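PDB 2GK4: conserved hypothetical protein from Streptococcus pneumoniae, which is of unknown function but, as a DNA/pantothenate metabolism flavoprotein with a Rossmann-like domain, probably acts in the coenzyme A pathway as a phosphopantothenoylcysteine synthetase. Local coordinates for residues T103-E106 and E107-S111; I145-V148 and K149-P153; E168-L171 and V172-A175. One frame throughout, in Å; residues are numbered along the deposited sequence.

Interaction 1: residues T103-E106 and E107-S111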
ATOM      1  N   THR A 103       3.573   7.133 -17.260  1.00 27.85           N
ATOM      2  CA  THR A 103       3.486   8.304 -18.143  1.00 28.16           C
ATOM      3  C   THR A 103       2.032   8.748 -18.372  1.00 28.19           C
ATOM      4  O   THR A 103       1.109   8.135 -17.857  1.00 27.29           O
ATOM      5  CB  THR A 103       4.224   8.049 -19.493  1.00 28.49           C
ATOM      6  OG1 THR A 103       4.471   9.288 -20.166  1.00 30.62           O
ATOM      7  CG2 THR A 103       3.421   7.127 -20.405  1.00 27.22           C
ATOM      8  N   GLY A 104       1.853   9.823 -19.140  1.00 28.49           N
ATOM      9  CA  GLY A 104       0.509  10.329 -19.505  1.00 28.47           C
ATOM     10  C   GLY A 104      -0.060   9.561 -20.690  1.00 28.22           C
ATOM     11  O   GLY A 104       0.685   9.006 -21.501  1.00 27.90           O
ATOM     12  N   LEU A 105      -1.383   9.508 -20.788  1.00 27.84           N
ATOM     13  CA  LEU A 105      -2.037   8.808 -21.901  1.00 28.50           C
ATOM     14  C   LEU A 105      -1.591   9.321 -23.287  1.00 28.79           C
ATOM     15  O   LEU A 105      -1.466   8.528 -24.226  1.00 28.93           O
ATOM     16  CB  LEU A 105      -3.567   8.907 -21.782  1.00 28.56           C
ATOM     17  CG  LEU A 105      -4.398   8.097 -22.788  1.00 29.31           C
ATOM     18  CD1 LEU A 105      -4.230   6.600 -22.592  1.00 30.90           C
ATOM     19  CD2 LEU A 105      -5.880   8.491 -22.704  1.00 28.57           C
ATOM     20  N   GLU A 106      -1.366  10.627 -23.392  0.50 29.25           N
ATOM     21  CA  GLU A 106      -0.973  11.261 -24.653  0.50 29.55           C
ATOM     22  C   GLU A 106       0.345  10.712 -25.222  0.50 29.27           C
ATOM     23  O   GLU A 106       0.418  10.404 -26.411  0.50 28.47           O
ATOM     24  CB  GLU A 106      -0.933  12.788 -24.505  0.50 30.14           C
ATOM     25  CG  GLU A 106      -0.437  13.272 -23.136  0.50 32.71           C
ATOM     26  CD  GLU A 106      -1.562  13.518 -22.120  0.50 34.53           C
ATOM     27  OE1 GLU A 106      -2.256  14.558 -22.255  0.50 35.85           O
ATOM     28  OE2 GLU A 106      -1.724  12.695 -21.184  0.50 33.23           O
ATOM     29  N   GLU A 107       1.365  10.562 -24.371  1.00 28.80           N
ATOM     30  CA  GLU A 107       2.638   9.926 -24.783  1.00 29.35           C
ATOM     31  C   GLU A 107       2.409   8.495 -25.290  1.00 28.44           C
ATOM     32  O   GLU A 107       3.004   8.080 -26.291  1.00 28.35           O
ATOM     33  CB  GLU A 107       3.696   9.935 -23.659  1.00 29.58           C
ATOM     34  CG  GLU A 107       5.106   9.577 -24.178  1.00 31.51           C
ATOM     35  CD  GLU A 107       6.140   9.237 -23.087  1.00 31.67           C
ATOM     36  OE1 GLU A 107       5.886   9.434 -21.891  1.00 34.86           O
ATOM     37  OE2 GLU A 107       7.246   8.781 -23.448  1.00 37.17           O
ATOM     38  N   VAL A 108       1.550   7.737 -24.606  1.00 27.41           N
ATOM     39  CA  VAL A 108       1.209   6.371 -25.040  1.00 26.71           C
ATOM     40  C   VAL A 108       0.483   6.384 -26.395  1.00 27.17           C
ATOM     41  O   VAL A 108       0.788   5.596 -27.290  1.00 26.68           O
ATOM     42  CB  VAL A 108       0.370   5.615 -23.991  1.00 26.32           C
ATOM     43  CG1 VAL A 108       0.128   4.145 -24.420  1.00 27.62           C
ATOM     44  CG2 VAL A 108       1.102   5.640 -22.616  1.00 24.63           C
ATOM     45  N   GLN A 109      -0.474   7.290 -26.535  1.00 27.57           N
ATOM     46  CA  GLN A 109      -1.214   7.428 -27.787  1.00 28.45           C
ATOM     47  C   GLN A 109      -0.324   7.759 -28.991  1.00 28.76           C
ATOM     48  O   GLN A 109      -0.607   7.327 -30.117  1.00 29.20           O
ATOM     49  CB  GLN A 109      -2.316   8.463 -27.617  1.00 27.68           C
ATOM     50  CG  GLN A 109      -3.545   7.858 -26.965  1.00 29.45           C
ATOM     51  CD  GLN A 109      -4.647   8.868 -26.678  1.00 32.51           C
ATOM     52  OE1 GLN A 109      -4.386   9.990 -26.235  1.00 33.43           O
ATOM     53  NE2 GLN A 109      -5.892   8.464 -26.926  1.00 32.19           N
ATOM     54  N   ALA A 110       0.738   8.519 -28.750  1.00 28.63           N
ATOM     55  CA  ALA A 110       1.629   8.960 -29.819  1.00 29.30           C
ATOM     56  C   ALA A 110       2.641   7.885 -30.216  1.00 29.80           C
ATOM     57  O   ALA A 110       3.323   8.016 -31.231  1.00 30.30           O
ATOM     58  CB  ALA A 110       2.350  10.218 -29.412  1.00 28.95           C
ATOM     59  N   SER A 111       2.746   6.828 -29.417  1.00 28.92           N
ATOM     60  CA  SER A 111       3.753   5.793 -29.659  1.00 28.99           C
ATOM     61  C   SER A 111       3.346   4.875 -30.815  1.00 29.32           C
ATOM     62  O   SER A 111       2.165   4.563 -30.996  1.00 30.13           O
ATOM     63  CB  SER A 111       3.967   4.963 -28.389  1.00 28.42           C
ATOM     64  OG  SER A 111       4.730   3.796 -28.646  1.00 27.64           O
TER
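Thr-103 packs its methyl against Val-108, CG2 to CG2 at 3.5 Å, where strand 97-104 of a long two-stranded antiparallel arm turns directly into the short helix 105-110. Gly-104 is the N-cap residue, and its carbonyl opens the helical bonding with a weak bond from Val-108 N (3.5 Å). The inner side of this strand-to-helix junction is the tight one. Thr-103 holds CG2 between its backbone N and carbonyl carbon, which leaves that methyl turned at the first helical turn, while Val-108 swings CG2 anti to its own carbonyl carbon and back toward the strand, where it also comes within 3.6 Å of Gly-104 O. Val-135 and Phe-137 of the partner strand 133-140 back Val-108, and Leu-105 is buried on Val-133 and Val-135 of the same strand. Leu-114 of the second subunit reaches Leu-105, Val-108 and Gln-109. Glu-107 runs its extended chain across Thr-103 at about a right angle; its OE1 is hydrogen-bonded to Tyr-101 OH, and its modelled approach to the threonine hydroxyl is too short to be trusted. The looser, exposed side holds Glu-106, Gln-109 and Ala-110. Gln-109 meets Leu-105, one turn earlier, only at long range, Leu-105 CG lying 3.9 Å from Gln-109 OE1, and the modelled conformer of Glu-106, one of two, bends at chi2 back toward the helix start. Here the backbone carries the connection: Ala-110 N reaches Glu-106 O at 3.0 Å, its N-H less straight (139°). One residue earlier the bond is shorter and straighter, Gln-109 N donating to Leu-105 O at 2.8 Å with an N-H...O angle of 161°.

Interaction 2: residues I145-V148 and K149-P153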
ATOM      1  N   ILE A 145      10.139 -18.873  -6.144  1.00 24.35           N
ATOM      2  CA  ILE A 145       9.811 -20.168  -5.537  1.00 24.80           C
ATOM      3  C   ILE A 145      10.345 -21.345  -6.348  1.00 24.71           C
ATOM      4  O   ILE A 145      10.807 -22.352  -5.778  1.00 24.78           O
ATOM      5  CB  ILE A 145       8.326 -20.242  -5.225  1.00 25.38           C
ATOM      6  CG1 ILE A 145       7.989 -19.061  -4.289  1.00 27.07           C
ATOM      7  CG2 ILE A 145       7.920 -21.581  -4.543  1.00 27.30           C
ATOM      8  CD1 ILE A 145       8.823 -19.048  -2.951  1.00 30.05           C
ATOM      9  N   SER A 146      10.345 -21.216  -7.672  1.00 23.72           N
ATOM     10  CA  SER A 146      10.890 -22.301  -8.506  1.00 23.56           C
ATOM     11  C   SER A 146      12.399 -22.497  -8.333  1.00 23.25           C
ATOM     12  O   SER A 146      12.954 -23.509  -8.800  1.00 24.16           O
ATOM     13  CB  SER A 146      10.520 -22.093  -9.972  1.00 24.59           C
ATOM     14  OG  SER A 146      11.212 -20.985 -10.518  1.00 25.76           O
ATOM     15  N   LEU A 147      13.075 -21.551  -7.659  1.00 21.63           N
ATOM     16  CA  LEU A 147      14.504 -21.677  -7.330  1.00 21.66           C
ATOM     17  C   LEU A 147      14.769 -22.349  -5.992  1.00 21.13           C
ATOM     18  O   LEU A 147      15.902 -22.733  -5.701  1.00 19.96           O
ATOM     19  CB  LEU A 147      15.193 -20.303  -7.303  1.00 22.51           C
ATOM     20  CG  LEU A 147      15.132 -19.552  -8.637  1.00 24.87           C
ATOM     21  CD1 LEU A 147      15.824 -18.217  -8.531  1.00 28.68           C
ATOM     22  CD2 LEU A 147      15.788 -20.413  -9.701  1.00 26.92           C
ATOM     23  N   VAL A 148      13.733 -22.469  -5.167  1.00 21.24           N
ATOM     24  CA  VAL A 148      13.934 -22.949  -3.806  1.00 21.96           C
ATOM     25  C   VAL A 148      14.634 -24.297  -3.757  1.00 22.61           C
ATOM     26  O   VAL A 148      15.615 -24.479  -3.016  1.00 23.10           O
ATOM     27  CB  VAL A 148      12.600 -22.976  -3.021  1.00 21.66           C
ATOM     28  CG1 VAL A 148      12.741 -23.865  -1.771  1.00 23.04           C
ATOM     29  CG2 VAL A 148      12.193 -21.553  -2.648  1.00 20.70           C
ATOM     30  N   LYS A 149      14.118 -25.237  -4.545  0.60 22.97           N
ATOM     31  CA  LYS A 149      14.644 -26.602  -4.563  0.60 24.11           C
ATOM     32  C   LYS A 149      15.980 -26.740  -5.287  0.60 24.70           C
ATOM     33  O   LYS A 149      16.538 -27.833  -5.352  0.60 24.82           O
ATOM     34  CB  LYS A 149      13.605 -27.556  -5.164  0.60 24.11           C
ATOM     35  CG  LYS A 149      12.458 -27.865  -4.239  0.60 23.82           C
ATOM     36  CD  LYS A 149      12.858 -28.743  -3.043  0.60 23.58           C
ATOM     37  CE  LYS A 149      12.422 -30.195  -3.224  0.60 24.11           C
ATOM     38  NZ  LYS A 149      12.648 -31.018  -1.993  0.60 19.52           N
ATOM     39  N   GLU A 150      16.481 -25.630  -5.820  0.60 25.39           N
ATOM     40  CA  GLU A 150      17.839 -25.532  -6.359  0.60 26.80           C
ATOM     41  C   GLU A 150      18.801 -24.998  -5.300  0.60 26.48           C
ATOM     42  O   GLU A 150      19.922 -25.506  -5.147  0.60 26.04           O
ATOM     43  CB  GLU A 150      17.837 -24.621  -7.598  0.60 27.71           C
ATOM     44  CG  GLU A 150      17.395 -25.281  -8.913  0.60 31.94           C
ATOM     45  CD  GLU A 150      16.118 -26.120  -8.833  0.60 36.73           C
ATOM     46  OE1 GLU A 150      15.136 -25.699  -8.172  0.60 40.30           O
ATOM     47  OE2 GLU A 150      16.090 -27.209  -9.462  0.60 37.96           O
ATOM     48  N   TRP A 151      18.376 -23.963  -4.573  1.00 24.99           N
ATOM     49  CA  TRP A 151      19.112 -23.487  -3.382  1.00 25.44           C
ATOM     50  C   TRP A 151      19.223 -24.532  -2.285  1.00 24.83           C
ATOM     51  O   TRP A 151      20.246 -24.620  -1.598  1.00 25.59           O
ATOM     52  CB  TRP A 151      18.416 -22.271  -2.758  1.00 25.73           C
ATOM     53  CG  TRP A 151      18.492 -21.031  -3.583  1.00 26.22           C
ATOM     54  CD1 TRP A 151      19.591 -20.514  -4.187  1.00 28.54           C
ATOM     55  CD2 TRP A 151      17.425 -20.094  -3.815  1.00 26.86           C
ATOM     56  NE1 TRP A 151      19.272 -19.326  -4.826  1.00 29.58           N
ATOM     57  CE2 TRP A 151      17.952 -19.049  -4.616  1.00 27.80           C
ATOM     58  CE3 TRP A 151      16.087 -20.047  -3.436  1.00 28.10           C
ATOM     59  CZ2 TRP A 151      17.173 -17.975  -5.064  1.00 28.71           C
ATOM     60  CZ3 TRP A 151      15.308 -18.977  -3.868  1.00 27.74           C
ATOM     61  CH2 TRP A 151      15.858 -17.954  -4.669  1.00 27.44           C
ATOM     62  N   ASN A 152      18.164 -25.303  -2.078  1.00 22.74           N
ATOM     63  CA  ASN A 152      18.217 -26.365  -1.074  1.00 23.05           C
ATOM     64  C   ASN A 152      17.385 -27.558  -1.555  1.00 23.20           C
ATOM     65  O   ASN A 152      16.173 -27.588  -1.351  1.00 22.00           O
ATOM     66  CB  ASN A 152      17.713 -25.850   0.284  1.00 21.55           C
ATOM     67  CG  ASN A 152      17.843 -26.881   1.403  1.00 24.17           C
ATOM     68  OD1 ASN A 152      18.182 -28.040   1.168  1.00 25.60           O
ATOM     69  ND2 ASN A 152      17.561 -26.452   2.641  1.00 24.83           N
ATOM     70  N   PRO A 153      18.027 -28.523  -2.247  1.00 24.19           N
ATOM     71  CA  PRO A 153      17.314 -29.681  -2.789  1.00 25.01           C
ATOM     72  C   PRO A 153      16.559 -30.523  -1.790  1.00 24.40           C
ATOM     73  O   PRO A 153      15.600 -31.182  -2.172  1.00 25.23           O
ATOM     74  CB  PRO A 153      18.441 -30.518  -3.424  1.00 25.07           C
ATOM     75  CG  PRO A 153      19.435 -29.491  -3.845  1.00 26.22           C
ATOM     76  CD  PRO A 153      19.446 -28.549  -2.638  1.00 24.27           C
TER
HETATM   77  O   HOH W   1      11.540 -24.944  -6.044  1.00 20.99           O
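Leu-147 and Trp-151, one turn apart, both set CG anti to the carbonyl carbon (chi1 -60° and -69°), and the indole, twisted about chi2, folds back along the helix over the leucine. Leu-147 CB sits over one face of the six-membered ring in a CH-pi contact, 3.6 Å from its centroid and 12° off the ring normal. Farther out, Leu-147 CD1 lies 3.7 Å from Trp-151 CZ2, so the leucine chain crosses beneath the ring's outer end. Val-148 adds a longer touch, CG2 to CZ3 of Trp-151 at 4.2 Å. Beneath the indole, Leu-147 O accepts two N-H groups: Trp-151 N in a nearly straight bond, and Glu-150 N from well above the carbonyl plane, both at 3.0 Å. A water bridges Ile-145 O and Lys-149 N, filling in for the direct backbone bond at this turn. In the modelled conformer, one of two, Lys-149 bends at chi2 and chi3, carrying NZ to Pro-153 O at 3.0 Å and to Ile-155 O, across the end of the helix. Leu-75, Met-78 and Gln-79 of helix 71-81 touch the indole, while Val-148 faces Leu-88 of strand 87-90. The arrangement is an i to i+4 leucine-tryptophan pair on a helix flanking the central sheet of the Rossmann-like alpha-beta-alpha sandwich.

Interaction 3: residues E168-L171 and V172-A175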
ATOM      1  N   GLU A 168     -13.565 -27.100  -7.382  1.00 20.94           N
ATOM      2  CA  GLU A 168     -12.457 -27.729  -6.663  1.00 20.77           C
ATOM      3  C   GLU A 168     -11.580 -28.593  -7.549  1.00 21.43           C
ATOM      4  O   GLU A 168     -10.401 -28.667  -7.326  1.00 21.03           O
ATOM      5  CB  GLU A 168     -12.960 -28.480  -5.419  1.00 20.95           C
ATOM      6  CG  GLU A 168     -13.628 -27.528  -4.436  1.00 21.63           C
ATOM      7  CD  GLU A 168     -13.843 -28.139  -3.051  1.00 23.29           C
ATOM      8  OE1 GLU A 168     -13.963 -29.391  -2.931  1.00 24.28           O
ATOM      9  OE2 GLU A 168     -13.918 -27.341  -2.092  1.00 24.34           O
ATOM     10  N   ASP A 169     -12.134 -29.233  -8.583  1.00 21.18           N
ATOM     11  CA  ASP A 169     -11.303 -30.016  -9.481  1.00 22.32           C
ATOM     12  C   ASP A 169     -10.324 -29.098 -10.251  1.00 21.29           C
ATOM     13  O   ASP A 169      -9.182 -29.481 -10.515  1.00 20.30           O
ATOM     14  CB  ASP A 169     -12.165 -30.854 -10.444  1.00 22.67           C
ATOM     15  CG  ASP A 169     -12.769 -32.096  -9.771  1.00 27.96           C
ATOM     16  OD1 ASP A 169     -12.235 -32.543  -8.732  1.00 27.61           O
ATOM     17  OD2 ASP A 169     -13.773 -32.641 -10.290  1.00 29.20           O
ATOM     18  N   HIS A 170     -10.763 -27.882 -10.577  1.00 21.29           N
ATOM     19  CA  HIS A 170      -9.891 -26.939 -11.305  1.00 22.55           C
ATOM     20  C   HIS A 170      -8.784 -26.481 -10.369  1.00 22.61           C
ATOM     21  O   HIS A 170      -7.610 -26.402 -10.761  1.00 22.61           O
ATOM     22  CB  HIS A 170     -10.682 -25.742 -11.843  1.00 22.36           C
ATOM     23  CG  HIS A 170      -9.832 -24.698 -12.514  1.00 25.15           C
ATOM     24  ND1 HIS A 170      -9.168 -24.929 -13.698  1.00 27.04           N
ATOM     25  CD2 HIS A 170      -9.547 -23.418 -12.168  1.00 27.02           C
ATOM     26  CE1 HIS A 170      -8.516 -23.835 -14.056  1.00 26.73           C
ATOM     27  NE2 HIS A 170      -8.719 -22.910 -13.139  1.00 26.68           N
ATOM     28  N   LEU A 171      -9.167 -26.247  -9.115  1.00 22.45           N
ATOM     29  CA  LEU A 171      -8.248 -25.819  -8.075  1.00 23.50           C
ATOM     30  C   LEU A 171      -7.147 -26.876  -7.934  1.00 22.77           C
ATOM     31  O   LEU A 171      -5.966 -26.544  -7.879  1.00 22.29           O
ATOM     32  CB  LEU A 171      -9.030 -25.636  -6.770  1.00 24.08           C
ATOM     33  CG  LEU A 171      -8.505 -24.877  -5.569  1.00 26.36           C
ATOM     34  CD1 LEU A 171      -7.876 -23.529  -5.987  1.00 25.76           C
ATOM     35  CD2 LEU A 171      -9.640 -24.658  -4.522  1.00 25.15           C
ATOM     36  N   VAL A 172      -7.545 -28.144  -7.869  1.00 21.56           N
ATOM     37  CA  VAL A 172      -6.590 -29.257  -7.810  1.00 22.03           C
ATOM     38  C   VAL A 172      -5.676 -29.331  -9.043  1.00 21.58           C
ATOM     39  O   VAL A 172      -4.457 -29.478  -8.908  1.00 22.53           O
ATOM     40  CB  VAL A 172      -7.324 -30.613  -7.607  1.00 21.72           C
ATOM     41  CG1 VAL A 172      -6.349 -31.801  -7.788  1.00 23.41           C
ATOM     42  CG2 VAL A 172      -7.933 -30.618  -6.193  1.00 21.91           C
ATOM     43  N   ASP A 173      -6.268 -29.203 -10.230  1.00 21.09           N
ATOM     44  CA  ASP A 173      -5.542 -29.179 -11.510  1.00 23.27           C
ATOM     45  C   ASP A 173      -4.441 -28.117 -11.476  1.00 22.77           C
ATOM     46  O   ASP A 173      -3.258 -28.421 -11.711  1.00 22.79           O
ATOM     47  CB  ASP A 173      -6.561 -28.951 -12.651  1.00 23.42           C
ATOM     48  CG  ASP A 173      -5.933 -28.597 -14.030  1.00 30.37           C
ATOM     49  OD1 ASP A 173      -4.715 -28.416 -14.184  1.00 35.86           O
ATOM     50  OD2 ASP A 173      -6.721 -28.450 -14.998  1.00 35.86           O
ATOM     51  N   ILE A 174      -4.828 -26.888 -11.156  1.00 21.93           N
ATOM     52  CA  ILE A 174      -3.867 -25.773 -11.059  1.00 23.01           C
ATOM     53  C   ILE A 174      -2.799 -25.978  -9.960  1.00 22.55           C
ATOM     54  O   ILE A 174      -1.598 -25.708 -10.181  1.00 21.93           O
ATOM     55  CB  ILE A 174      -4.604 -24.435 -10.858  1.00 22.91           C
ATOM     56  CG1 ILE A 174      -5.586 -24.179 -12.020  1.00 25.20           C
ATOM     57  CG2 ILE A 174      -3.600 -23.239 -10.648  1.00 23.55           C
ATOM     58  CD1 ILE A 174      -4.939 -24.064 -13.426  1.00 25.82           C
ATOM     59  N   ALA A 175      -3.227 -26.430  -8.784  1.00 22.56           N
ATOM     60  CA  ALA A 175      -2.286 -26.741  -7.703  1.00 23.10           C
ATOM     61  C   ALA A 175      -1.269 -27.802  -8.111  1.00 24.32           C
ATOM     62  O   ALA A 175      -0.074 -27.662  -7.813  1.00 24.99           O
ATOM     63  CB  ALA A 175      -3.030 -27.160  -6.427  1.00 23.29           C
TER
HETATM   64  O   HOH W   2      -9.045 -27.598 -14.862  1.00 45.26           O
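His-170 and Ile-174 meet one turn apart on the helix 168-182, the isoleucine chain lying over one face of the imidazole. The histidine CG lies anti to the backbone N (chi1 176°), and chi2 of 67° turns the ring broadside to the following turn. Ile-174 takes the opposite choice for its longer branch: CG1 stands anti to its carbonyl carbon and thus leans back toward His-170. Its CG1 sits 3.7 Å from the imidazole centroid, 21° off the normal, a CH-pi contact displaced toward the NE2 and CE1 side. The terminal CD1 continues on the same side of the ring plane, out past the rim and 3.6 Å from His-170 CE1. CG1 also rests 3.3 Å from His-170 O, so the branch fills the angle between ring and carbonyl. Leu-163 of strand 156-163 touches both side chains.

At the ring's edge, in its plane, a water bonds to ND1 of His-170 at 2.9 Å. The same water donates to Asp-173 OD2, whose carboxylate is brought round by a CG anti to the backbone N. This bridge would restrain ring rotation. On another side of the helix Val-172 places CG2 against Glu-168 O at 3.3 Å, while Glu-168 itself leads outward to a salt bridge with Arg-201. Leu-171 and Ala-175 point to the sheet, packing on Ala-189 of strand 186-191.

The backbone beneath is regular: four successive i to i+4 bonds, with Ile-174 N to His-170 O the straightest of the four. Such a helix, its apolar side on the strands and its polar groups outward, is the connecting element of a beta-alpha-beta crossover, here from strand 156-163 to strand 186-191 in a Rossmann-like sheet.

How the interactions relate
From the N terminus, the three contacts follow in series, none nesting within or crossing another, and each closes only a turn or so of helix. Interaction 1 comes first, at the far end of the antiparallel arm 97-104 and 133-140, its centre 33 Å from that of the chain and beside the second subunit. The chain then returns along strand 133-140 to interaction 2 on helix 145-151, packed beside helix 71-81. Strand 156-163 leads on to interaction 3, on the crossover helix to strand 186-191. Interactions 2 and 3 share the sandwich domain, about 11 Å apart at their nearest atoms; interaction 1 lies about 29 Å or more from both.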